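Local coordinates for peptidoglycan recognition protein 3 (Branchiostoma belcheri tsingtauense, PDB 4Z8I), which probably cleaves the amide bond between N-acetylmuramic acid and L-alanine in bacterial peptidoglycan, as a zinc amidase joined to a chitin-binding domain, at residues P88-H93 / G196-H202. Residues are numbered along the deposited sequence; the frame is centred on the assembly and turned at random.
Sequences PKVVIH and GYSLYGH. With ZN (zinc ion), chain B.
The imidazoles of His93 and His202 meet with planes 56° apart: CE1 of His93 lies over one face of the His202 ring, toward its rim, while His202 presents its own ND1 and CE1 to the edge of the His93 ring. Both use ND1 on the zinc ion, each at 2.0 Å, and this shared metal brings the two nitrogens close without a hydrogen bond between them. The far nitrogen of His93, NE2, is bonded to His150, which would fix the turn of that ring. Further back, the edge of the Tyr200 ring meets Val90 O in its plane and Lys89 CB, 3.3 Å from Tyr200 CE1; the lysine chain crosses the ring obliquely, and a bend at chi3 (85°) brings CE and NZ near the hydroxyl. On the other face of the sheet, CD1 of Leu199 fits against Val90 and Ile92 CG1, and Val90 CG2 touches the ring of Tyr197. Val90 is gripped twice: its N-H goes to Ser198 O, and its O accepts a nearly straight bond from Tyr200 N (2.7 Å). His93 ending one strand and His202 just past its parallel neighbour thus supply zinc ligands, with Cys210 and a water completing the site, as in the amidase fold of catalytic peptidoglycan recognition proteins.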
loop_
_atom_site.group_PDB
_atom_site.type_symbol
_atom_site.label_atom_id
_atom_site.label_comp_id
_atom_site.label_asym_id
_atom_site.label_seq_id
_atom_site.Cartn_x
_atom_site.Cartn_y
_atom_site.Cartn_z
ATOM N N PRO A 88 -8.298 -8.157 9.451
ATOM C CA PRO A 88 -9.077 -7.099 10.102
ATOM C C PRO A 88 -8.408 -5.734 10.046
ATOM O O PRO A 88 -9.103 -4.737 9.861
ATOM C CB PRO A 88 -9.135 -7.550 11.566
ATOM C CG PRO A 88 -8.844 -8.994 11.543
ATOM C CD PRO A 88 -7.919 -9.220 10.396
ATOM N N LYS A 89 -7.090 -5.680 10.213
ATOM C CA LYS A 89 -6.435 -4.388 10.397
ATOM C C LYS A 89 -5.081 -4.213 9.698
ATOM O O LYS A 89 -4.404 -5.183 9.374
ATOM C CB LYS A 89 -6.333 -4.071 11.892
ATOM C CG LYS A 89 -5.947 -5.250 12.766
ATOM C CD LYS A 89 -6.360 -5.033 14.221
ATOM C CE LYS A 89 -7.802 -5.433 14.460
ATOM N NZ LYS A 89 -8.176 -5.372 15.899
ATOM N N VAL A 90 -4.703 -2.959 9.464
ATOM C CA VAL A 90 -3.445 -2.634 8.793
ATOM C C VAL A 90 -2.574 -1.774 9.701
ATOM O O VAL A 90 -3.022 -0.737 10.198
ATOM C CB VAL A 90 -3.692 -1.869 7.478
ATOM C CG1 VAL A 90 -2.381 -1.590 6.768
ATOM C CG2 VAL A 90 -4.618 -2.656 6.574
ATOM N N VAL A 91 -1.335 -2.209 9.924
ATOM C CA VAL A 91 -0.410 -1.484 10.792
ATOM C C VAL A 91 0.697 -0.843 9.962
ATOM O O VAL A 91 1.314 -1.501 9.121
ATOM C CB VAL A 91 0.204 -2.410 11.863
ATOM C CG1 VAL A 91 1.069 -1.619 12.822
ATOM C CG2 VAL A 91 -0.894 -3.124 12.627
ATOM N N ILE A 92 0.940 0.444 10.194
ATOM C CA ILE A 92 1.936 1.185 9.429
ATOM C C ILE A 92 3.234 1.351 10.221
ATOM O O ILE A 92 3.214 1.742 11.391
ATOM C CB ILE A 92 1.401 2.566 9.009
ATOM C CG1 ILE A 92 0.133 2.408 8.169
ATOM C CG2 ILE A 92 2.459 3.343 8.236
ATOM C CD1 ILE A 92 0.353 1.671 6.862
ATOM N N HIS A 93 4.357 1.054 9.573
ATOM C CA HIS A 93 5.660 1.111 10.223
ATOM C C HIS A 93 6.599 2.056 9.491
ATOM O O HIS A 93 6.382 2.370 8.321
ATOM C CB HIS A 93 6.290 -0.282 10.258
ATOM C CG HIS A 93 5.599 -1.239 11.176
ATOM N ND1 HIS A 93 5.963 -1.395 12.495
ATOM C CD2 HIS A 93 4.570 -2.093 10.966
ATOM C CE1 HIS A 93 5.187 -2.300 13.060
ATOM N NE2 HIS A 93 4.331 -2.738 12.154
ATOM N N GLY A 196 -14.010 -3.212 5.655
ATOM C CA GLY A 196 -14.181 -2.477 6.892
ATOM C C GLY A 196 -12.969 -2.643 7.786
ATOM O O GLY A 196 -13.099 -2.898 8.984
ATOM N N TYR A 197 -11.785 -2.497 7.198
ATOM C CA TYR A 197 -10.538 -2.673 7.931
ATOM C C TYR A 197 -10.231 -1.467 8.810
ATOM O O TYR A 197 -10.760 -0.379 8.593
ATOM C CB TYR A 197 -9.372 -2.946 6.969
ATOM C CG TYR A 197 -8.903 -1.742 6.184
ATOM C CD1 TYR A 197 -7.905 -0.911 6.682
ATOM C CD2 TYR A 197 -9.443 -1.446 4.937
ATOM C CE1 TYR A 197 -7.471 0.188 5.973
ATOM C CE2 TYR A 197 -9.012 -0.347 4.219
ATOM C CZ TYR A 197 -8.028 0.465 4.744
ATOM O OH TYR A 197 -7.592 1.558 4.037
ATOM N N SER A 198 -9.373 -1.667 9.804
ATOM C CA SER A 198 -8.929 -0.572 10.654
ATOM C C SER A 198 -7.458 -0.278 10.398
ATOM O O SER A 198 -6.642 -1.196 10.298
ATOM C CB SER A 198 -9.158 -0.904 12.130
ATOM O OG SER A 198 -10.538 -1.028 12.414
ATOM N N LEU A 199 -7.120 1.001 10.288
ATOM C CA LEU A 199 -5.742 1.403 10.037
ATOM C C LEU A 199 -5.076 1.881 11.324
ATOM O O LEU A 199 -5.587 2.772 12.003
ATOM C CB LEU A 199 -5.689 2.508 8.977
ATOM C CG LEU A 199 -4.301 3.025 8.593
ATOM C CD1 LEU A 199 -3.581 2.029 7.703
ATOM C CD2 LEU A 199 -4.395 4.379 7.915
ATOM N N TYR A 200 -3.936 1.285 11.657
ATOM C CA TYR A 200 -3.190 1.676 12.850
ATOM C C TYR A 200 -1.781 2.125 12.491
ATOM O O TYR A 200 -1.207 1.669 11.501
ATOM C CB TYR A 200 -3.073 0.506 13.835
ATOM C CG TYR A 200 -4.377 -0.073 14.323
ATOM C CD1 TYR A 200 -5.110 -0.950 13.535
ATOM C CD2 TYR A 200 -4.861 0.227 15.588
ATOM C CE1 TYR A 200 -6.298 -1.488 13.985
ATOM C CE2 TYR A 200 -6.050 -0.310 16.045
ATOM C CZ TYR A 200 -6.762 -1.169 15.238
ATOM O OH TYR A 200 -7.944 -1.713 15.678
ATOM N N GLY A 201 -1.224 3.015 13.303
ATOM C CA GLY A 201 0.211 3.225 13.312
ATOM C C GLY A 201 0.770 2.233 14.313
ATOM O O GLY A 201 0.025 1.727 15.151
ATOM N N HIS A 202 2.063 1.940 14.235
ATOM C CA HIS A 202 2.670 0.978 15.154
ATOM C C HIS A 202 2.516 1.431 16.606
ATOM O O HIS A 202 2.263 0.618 17.494
ATOM C CB HIS A 202 4.145 0.765 14.811
ATOM C CG HIS A 202 4.790 -0.353 15.569
ATOM N ND1 HIS A 202 6.150 -0.578 15.549
ATOM C CD2 HIS A 202 4.263 -1.318 16.361
ATOM C CE1 HIS A 202 6.433 -1.628 16.299
ATOM N NE2 HIS A 202 5.305 -2.095 16.804
HETATM ZN ZN ZN B . 6.968 -0.254 13.801
HETATM O O HOH W 1 8.486 -1.485 13.807
#